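Local coordinates for protein L-fuculose phosphate aldolase (Streptococcus pneumoniae, PDB 4C24) that is a class II aldolase-type protein that holds a zinc ion on a cluster of histidines, at residues I96-T101 / V155-H160; K147-R152 / G161-A166. One frame throughout, in Å; residues are numbered along the deposited sequence.

Interaction 1. Residues I96-T101 / V155-H160. With ZN (zinc ion), chain B.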
ATOM      1  N   ILE A  96      22.602  -7.472 -12.373  1.00 13.08           N
ATOM      2  CA  ILE A  96      21.288  -8.088 -12.573  1.00 12.86           C
ATOM      3  C   ILE A  96      20.563  -8.184 -11.254  1.00 12.46           C
ATOM      4  O   ILE A  96      21.160  -8.550 -10.204  1.00 13.24           O
ATOM      5  CB  ILE A  96      21.442  -9.497 -13.171  1.00 12.73           C
ATOM      6  CG1 ILE A  96      22.031  -9.371 -14.562  1.00 12.90           C
ATOM      7  CG2 ILE A  96      20.096 -10.239 -13.246  1.00 13.71           C
ATOM      8  CD1 ILE A  96      22.426 -10.680 -15.225  1.00 15.77           C
ATOM      9  N   ILE A  97      19.265  -7.892 -11.280  1.00 12.71           N
ATOM     10  CA  ILE A  97      18.434  -8.089 -10.128  1.00 13.10           C
ATOM     11  C   ILE A  97      17.271  -8.956 -10.513  1.00 12.39           C
ATOM     12  O   ILE A  97      16.637  -8.702 -11.568  1.00 15.38           O
ATOM     13  CB  ILE A  97      17.914  -6.752  -9.563  1.00 13.27           C
ATOM     14  CG1 ILE A  97      19.110  -5.883  -9.083  1.00 14.08           C
ATOM     15  CG2 ILE A  97      16.905  -7.008  -8.447  1.00 13.95           C
ATOM     16  CD1 ILE A  97      18.703  -4.508  -8.593  1.00 15.37           C
ATOM     17  N   HIS A  98      17.018  -9.981  -9.706  1.00 11.89           N
ATOM     18  CA  HIS A  98      15.796 -10.795  -9.831  1.00 12.80           C
ATOM     19  C   HIS A  98      14.946 -10.569  -8.594  1.00 12.80           C
ATOM     20  O   HIS A  98      15.437 -10.593  -7.438  1.00 14.96           O
ATOM     21  CB  HIS A  98      16.154 -12.261 -10.005  1.00 14.90           C
ATOM     22  CG  HIS A  98      15.015 -13.212  -9.756  1.00 15.66           C
ATOM     23  ND1 HIS A  98      13.898 -13.256 -10.564  1.00 14.67           N
ATOM     24  CD2 HIS A  98      14.823 -14.149  -8.795  1.00 13.90           C
ATOM     25  CE1 HIS A  98      13.067 -14.175 -10.104  1.00 14.90           C
ATOM     26  NE2 HIS A  98      13.609 -14.753  -9.044  1.00 12.87           N
ATOM     27  N   ALA A  99      13.656 -10.329  -8.807  1.00 12.94           N
ATOM     28  CA  ALA A  99      12.765 -10.053  -7.718  1.00 12.81           C
ATOM     29  C   ALA A  99      11.400 -10.649  -7.963  1.00 12.29           C
ATOM     30  O   ALA A  99      11.042 -10.857  -9.117  1.00 15.62           O
ATOM     31  CB  ALA A  99      12.646  -8.554  -7.497  1.00 14.57           C
ATOM     32  N   HIS A 100      10.674 -10.943  -6.899  1.00 12.09           N
ATOM     33  CA  HIS A 100       9.257 -11.326  -6.994  1.00 12.43           C
ATOM     34  C   HIS A 100       8.488 -10.094  -6.574  1.00 14.89           C
ATOM     35  O   HIS A 100       8.223  -9.881  -5.385  1.00 20.00           O
ATOM     36  CB  HIS A 100       8.946 -12.502  -6.078  1.00 14.63           C
ATOM     37  CG  HIS A 100       9.779 -13.726  -6.343  1.00 13.96           C
ATOM     38  ND1 HIS A 100       9.484 -14.949  -5.796  1.00 15.16           N
ATOM     39  CD2 HIS A 100      10.891 -13.907  -7.100  1.00 14.22           C
ATOM     40  CE1 HIS A 100      10.414 -15.826  -6.164  1.00 14.41           C
ATOM     41  NE2 HIS A 100      11.255 -15.223  -6.988  1.00 14.26           N
ATOM     42  N   THR A 101       8.229  -9.215  -7.535  1.00 13.23           N
ATOM     43  CA  THR A 101       7.506  -7.995  -7.231  1.00 14.79           C
ATOM     44  C   THR A 101       5.987  -8.232  -7.284  1.00 15.68           C
ATOM     45  O   THR A 101       5.524  -9.393  -7.259  1.00 18.58           O
ATOM     46  CB  THR A 101       7.972  -6.843  -8.128  1.00 14.27           C
ATOM     47  OG1 THR A 101       7.587  -7.136  -9.479  1.00 17.59           O
ATOM     48  CG2 THR A 101       9.497  -6.623  -8.018  1.00 18.16           C
ATOM     49  N   VAL A 155      12.797  -8.788 -18.223  1.00 11.80           N
ATOM     50  CA  VAL A 155      11.963  -9.889 -18.713  1.00 10.68           C
ATOM     51  C   VAL A 155      11.111 -10.407 -17.572  1.00 11.84           C
ATOM     52  O   VAL A 155      11.552 -10.436 -16.422  1.00 13.65           O
ATOM     53  CB  VAL A 155      12.806 -11.020 -19.351  1.00 12.42           C
ATOM     54  CG1 VAL A 155      13.681 -11.729 -18.341  1.00 14.64           C
ATOM     55  CG2 VAL A 155      11.938 -12.053 -20.041  1.00 14.48           C
ATOM     56  N   LEU A 156       9.856 -10.759 -17.845  1.00 11.99           N
ATOM     57  CA  LEU A 156       9.029 -11.436 -16.873  1.00 10.27           C
ATOM     58  C   LEU A 156       9.250 -12.961 -16.918  1.00 12.52           C
ATOM     59  O   LEU A 156       9.394 -13.564 -17.991  1.00 15.29           O
ATOM     60  CB  LEU A 156       7.546 -11.087 -17.094  1.00 12.67           C
ATOM     61  CG  LEU A 156       7.170  -9.611 -17.211  1.00 13.32           C
ATOM     62  CD1 LEU A 156       5.683  -9.431 -17.462  1.00 16.39           C
ATOM     63  CD2 LEU A 156       7.650  -8.868 -15.964  1.00 17.28           C
ATOM     64  N   LEU A 157       9.284 -13.579 -15.752  1.00 11.85           N
ATOM     65  CA  LEU A 157       9.487 -15.010 -15.634  1.00 13.20           C
ATOM     66  C   LEU A 157       8.142 -15.606 -15.258  1.00 13.78           C
ATOM     67  O   LEU A 157       7.565 -15.301 -14.212  1.00 11.71           O
ATOM     68  CB  LEU A 157      10.496 -15.304 -14.523  1.00 12.20           C
ATOM     69  CG  LEU A 157      11.827 -14.580 -14.709  1.00 13.86           C
ATOM     70  CD1 LEU A 157      12.705 -14.860 -13.485  1.00 15.05           C
ATOM     71  CD2 LEU A 157      12.530 -14.922 -16.023  1.00 15.62           C
ATOM     72  N   ALA A 158       7.625 -16.449 -16.161  1.00 12.91           N
ATOM     73  CA  ALA A 158       6.283 -16.963 -16.013  1.00 12.59           C
ATOM     74  C   ALA A 158       6.000 -17.563 -14.627  1.00  9.80           C
ATOM     75  O   ALA A 158       6.742 -18.414 -14.147  1.00 12.90           O
ATOM     76  CB  ALA A 158       6.039 -18.003 -17.094  1.00 14.44           C
ATOM     77  N   ASN A 159       4.930 -17.110 -13.978  1.00 11.02           N
ATOM     78  CA  ASN A 159       4.496 -17.676 -12.701  1.00 11.68           C
ATOM     79  C   ASN A 159       5.556 -17.511 -11.624  1.00 12.26           C
ATOM     80  O   ASN A 159       5.625 -18.308 -10.701  1.00 13.38           O
ATOM     81  CB  ASN A 159       4.076 -19.148 -12.832  1.00 14.04           C
ATOM     82  CG  ASN A 159       2.924 -19.321 -13.781  1.00 14.90           C
ATOM     83  OD1 ASN A 159       1.762 -19.147 -13.423  1.00 16.47           O
ATOM     84  ND2 ASN A 159       3.249 -19.636 -14.982  1.00 11.84           N
ATOM     85  N   HIS A 160       6.342 -16.450 -11.770  1.00 11.88           N
ATOM     86  CA  HIS A 160       7.557 -16.344 -10.939  1.00 12.63           C
ATOM     87  C   HIS A 160       7.907 -14.923 -10.556  1.00 12.19           C
ATOM     88  O   HIS A 160       7.803 -14.564  -9.375  1.00 14.59           O
ATOM     89  CB  HIS A 160       8.707 -17.029 -11.663  1.00 12.89           C
ATOM     90  CG  HIS A 160       9.959 -17.142 -10.851  1.00 13.71           C
ATOM     91  ND1 HIS A 160      10.909 -18.103 -11.090  1.00 13.51           N
ATOM     92  CD2 HIS A 160      10.413 -16.401  -9.802  1.00 14.52           C
ATOM     93  CE1 HIS A 160      11.910 -17.947 -10.221  1.00 14.84           C
ATOM     94  NE2 HIS A 160      11.628 -16.920  -9.437  1.00 11.69           N
TER
HETATM   95 ZN    ZN B 301      12.730 -16.159  -7.951  1.00 15.82          ZN
HETATM   96  O   HOH W   1      13.868 -17.824  -7.409  1.00 25.08           O
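His98 near the end of strand 95-99 and His100 just beyond it face His160, just past strand 154-157, and the two backbones come nearest at His100 and His160, whose CA atoms lie 6.6 Å apart. The result is the three-histidine zinc site of the class II aldolase family, in which distant parts of the chain bring their NE2 atoms to one ion. Each of the three NE2 atoms, of His98, His100 and His160, stands 2.0 Å from the zinc, and a water oxygen is a further ligand at 2.1 Å. The close nitrogens are thus held together by the metal they share. The rings of His98 and His160 meet obliquely, their planes at 81°. His98 reaches inward with CG anti to its backbone N (chi1 164°), and its far nitrogen, ND1, is hydrogen-bonded to Ile162 O, which fixes the rotation of the ring. From a neighbouring subunit, Tyr119 meets the His160 ring edge-to-face, and His118 NE2 hydrogen-bonds to His160 O. That same carbonyl oxygen lies over one face of the His100 ring, toward its rim, 3.7 Å from His100 CG. Beside the metal, the methyl Leu157 CD1 packs obliquely 3.5 Å from His98 CE1.

Interaction 2. Residues K147-R152 / G161-A166; sequences KAMEGR and GILAGA. With EDO (1,2-ethanediol), chain F.
Met149 reaches from the C-terminal part of helix 139-149 to strand 161-166, where its sulfur settles beside the backbone of Leu163 and its methyl continues to Gly165. Met149 SD lies 3.9 Å from Leu163 O, in van der Waals contact, and SD is 4.5 Å from Leu163 CD2. The terminal Met149 CE comes to 4.3 Å from Gly165 N. At this position glycine presents bare backbone, and the methyl rests where a CB would point. With chi1 at -155° the CG of Met149 swings clear of the backbone N and the chain runs out extended; a bend at the last torsion, 93°, then turns CE along the strand toward Gly165.

Behind Met149 the chain changes direction in a type II beta turn from Met149 to Arg152, closed by Arg152 N donating to Met149 O at 2.9 Å. Gly151 takes the positive phi within this turn. Arg152, further out, folds back on the turn: its NH1 donates to Gly151 O at 3.1 Å, from well above the carbonyl plane. The guanidinium also grips 1,2-ethanediol, probably from the crystallisation liquor: Arg152 NH1 donates to O2 of the diol at 3.0 Å and Arg152 NH2 to its O1 at 2.9 Å. Asp127 forms a salt bridge with NH2, and Arg90 donates to the carbonyls of Met149 and Arg152.

Such helix-on-sheet packing joins helix 139-149 to the core: Met149 and Leu163 both touch Val155 of strand 154-157 and Gln86 of helix 80-89, while Ala164 packs against helix 169-192.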
ATOM      1  N   LYS A 147      16.730 -15.854 -23.579  1.00 14.61           N
ATOM      2  CA  LYS A 147      16.117 -15.665 -24.884  1.00 15.75           C
ATOM      3  C   LYS A 147      15.054 -14.569 -24.882  1.00 13.00           C
ATOM      4  O   LYS A 147      15.053 -13.692 -25.756  1.00 17.09           O
ATOM      5  CB  LYS A 147      15.527 -16.986 -25.333  1.00 16.84           C
ATOM      6  CG  LYS A 147      16.587 -18.013 -25.661  1.00 19.77           C
ATOM      7  CD  LYS A 147      16.012 -19.330 -26.093  1.00 25.54           C
ATOM      8  CE  LYS A 147      15.736 -19.318 -27.586  1.00 27.87           C
ATOM      9  NZ  LYS A 147      15.205 -20.651 -27.937  1.00 34.20           N
ATOM     10  N   ALA A 148      14.172 -14.588 -23.881  1.00 12.92           N
ATOM     11  CA  ALA A 148      13.088 -13.615 -23.819  1.00 14.39           C
ATOM     12  C   ALA A 148      13.532 -12.216 -23.379  1.00 13.70           C
ATOM     13  O   ALA A 148      12.757 -11.264 -23.487  1.00 14.01           O
ATOM     14  CB  ALA A 148      11.964 -14.126 -22.950  1.00 13.41           C
ATOM     15  N   MET A 149      14.765 -12.099 -22.848  1.00 14.06           N
ATOM     16  CA  MET A 149      15.295 -10.779 -22.543  1.00 14.93           C
ATOM     17  C   MET A 149      16.143 -10.194 -23.674  1.00 15.30           C
ATOM     18  O   MET A 149      16.619  -9.063 -23.585  1.00 17.18           O
ATOM     19  CB  MET A 149      16.104 -10.827 -21.247  1.00 14.80           C
ATOM     20  CG  MET A 149      16.137  -9.447 -20.602  1.00 15.65           C
ATOM     21  SD  MET A 149      16.779  -9.350 -18.923  1.00 19.01           S
ATOM     22  CE  MET A 149      18.492  -8.983 -19.264  1.00 22.09           C
ATOM     23  N   GLU A 150      16.357 -10.970 -24.741  1.00 16.05           N
ATOM     24  CA  GLU A 150      17.126 -10.452 -25.867  1.00 16.53           C
ATOM     25  C   GLU A 150      16.559  -9.128 -26.344  1.00 16.15           C
ATOM     26  O   GLU A 150      15.345  -8.994 -26.553  1.00 17.58           O
ATOM     27  CB  GLU A 150      17.165 -11.451 -27.022  1.00 17.06           C
ATOM     28  CG  GLU A 150      18.123 -12.597 -26.791  1.00 21.50           C
ATOM     29  CD  GLU A 150      18.004 -13.680 -27.857  1.00 25.66           C
ATOM     30  OE1 GLU A 150      17.344 -13.425 -28.898  1.00 34.18           O
ATOM     31  OE2 GLU A 150      18.564 -14.783 -27.661  1.00 28.23           O
ATOM     32  N   GLY A 151      17.424  -8.141 -26.521  1.00 16.46           N
ATOM     33  CA  GLY A 151      16.986  -6.836 -26.996  1.00 18.28           C
ATOM     34  C   GLY A 151      16.261  -5.991 -25.962  1.00 16.79           C
ATOM     35  O   GLY A 151      15.708  -4.941 -26.282  1.00 17.96           O
ATOM     36  N   ARG A 152      16.281  -6.449 -24.714  1.00 16.47           N
ATOM     37  CA  ARG A 152      15.600  -5.767 -23.623  1.00 15.05           C
ATOM     38  C   ARG A 152      16.499  -5.761 -22.409  1.00 15.45           C
ATOM     39  O   ARG A 152      17.477  -6.518 -22.345  1.00 17.23           O
ATOM     40  CB  ARG A 152      14.298  -6.478 -23.255  1.00 15.82           C
ATOM     41  CG  ARG A 152      13.295  -6.618 -24.408  1.00 15.90           C
ATOM     42  CD  ARG A 152      12.726  -5.276 -24.849  1.00 16.51           C
ATOM     43  NE  ARG A 152      11.633  -5.462 -25.809  1.00 15.40           N
ATOM     44  CZ  ARG A 152      11.811  -5.617 -27.105  1.00 16.44           C
ATOM     45  NH1 ARG A 152      13.025  -5.569 -27.629  1.00 18.97           N
ATOM     46  NH2 ARG A 152      10.752  -5.811 -27.876  1.00 20.88           N
ATOM     47  N   GLY A 161       8.320 -14.105 -11.509  1.00 11.26           N
ATOM     48  CA  GLY A 161       8.755 -12.751 -11.164  1.00 11.21           C
ATOM     49  C   GLY A 161       9.396 -12.015 -12.299  1.00 12.59           C
ATOM     50  O   GLY A 161       8.977 -12.138 -13.444  1.00 14.00           O
ATOM     51  N   ILE A 162      10.423 -11.236 -11.999  1.00 13.61           N
ATOM     52  CA  ILE A 162      11.037 -10.380 -12.970  1.00 13.94           C
ATOM     53  C   ILE A 162      12.548 -10.536 -12.872  1.00 12.30           C
ATOM     54  O   ILE A 162      13.080 -10.859 -11.801  1.00 14.32           O
ATOM     55  CB  ILE A 162      10.633  -8.902 -12.727  1.00 13.35           C
ATOM     56  CG1 ILE A 162      11.071  -7.975 -13.857  1.00 16.96           C
ATOM     57  CG2 ILE A 162      11.186  -8.392 -11.393  1.00 17.44           C
ATOM     58  CD1 ILE A 162      10.552  -6.561 -13.732  1.00 19.79           C
ATOM     59  N   LEU A 163      13.211 -10.317 -13.988  1.00 12.10           N
ATOM     60  CA  LEU A 163      14.651 -10.229 -14.088  1.00 11.37           C
ATOM     61  C   LEU A 163      14.981  -8.946 -14.830  1.00 13.43           C
ATOM     62  O   LEU A 163      14.401  -8.651 -15.880  1.00 15.49           O
ATOM     63  CB  LEU A 163      15.227 -11.430 -14.841  1.00 13.03           C
ATOM     64  CG  LEU A 163      16.745 -11.646 -14.862  1.00 15.00           C
ATOM     65  CD1 LEU A 163      17.160 -12.196 -13.503  1.00 15.67           C
ATOM     66  CD2 LEU A 163      17.183 -12.637 -15.949  1.00 17.66           C
ATOM     67  N   ALA A 164      15.917  -8.153 -14.295  1.00 13.19           N
ATOM     68  CA  ALA A 164      16.361  -6.953 -14.985  1.00 13.17           C
ATOM     69  C   ALA A 164      17.873  -6.858 -14.956  1.00 13.33           C
ATOM     70  O   ALA A 164      18.497  -7.339 -14.021  1.00 15.24           O
ATOM     71  CB  ALA A 164      15.749  -5.706 -14.363  1.00 14.74           C
ATOM     72  N   GLY A 165      18.436  -6.212 -15.966  1.00 13.56           N
ATOM     73  CA  GLY A 165      19.877  -6.025 -16.042  1.00 15.76           C
ATOM     74  C   GLY A 165      20.251  -4.658 -16.542  1.00 16.35           C
ATOM     75  O   GLY A 165      19.511  -4.018 -17.299  1.00 18.64           O
ATOM     76  N   ALA A 166      21.414  -4.179 -16.106  1.00 15.91           N
ATOM     77  CA  ALA A 166      21.903  -2.903 -16.582  1.00 16.10           C
ATOM     78  C   ALA A 166      23.395  -2.828 -16.368  1.00 17.85           C
ATOM     79  O   ALA A 166      24.015  -3.818 -16.020  1.00 17.24           O
ATOM     80  CB  ALA A 166      21.207  -1.760 -15.851  1.00 17.43           C
TER
HETATM   81  C1  EDO F1209      11.626  -7.622 -31.028  1.00 35.26           C
HETATM   82  O1  EDO F1209      10.622  -6.673 -30.675  1.00 39.09           O
HETATM   83  C2  EDO F1209      12.832  -6.856 -31.537  1.00 34.50           C
HETATM   84  O2  EDO F1209      13.205  -5.880 -30.562  1.00 38.79           O

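Both contacts are buried and reach the same mixed sheet, in which strand 161-166 runs between strands 95-99 and 154-157. Interaction 1 therefore spans the strand that interaction 2 uses as its packing surface, and their segments alternate along the chain. The chemistry diverges with position: at the strand ends, interaction 1 is a polar metal site to which a neighbouring subunit contributes, whereas interaction 2 is van der Waals packing of a methionine from helix 139-149 on strand backbone and a leucine, with an arginine-bearing turn at its more exposed margin. They join directly through the middle strand, where Val155 N is hydrogen-bonded to Leu163 O and Ile96 CG2 packs on Leu163 CD1.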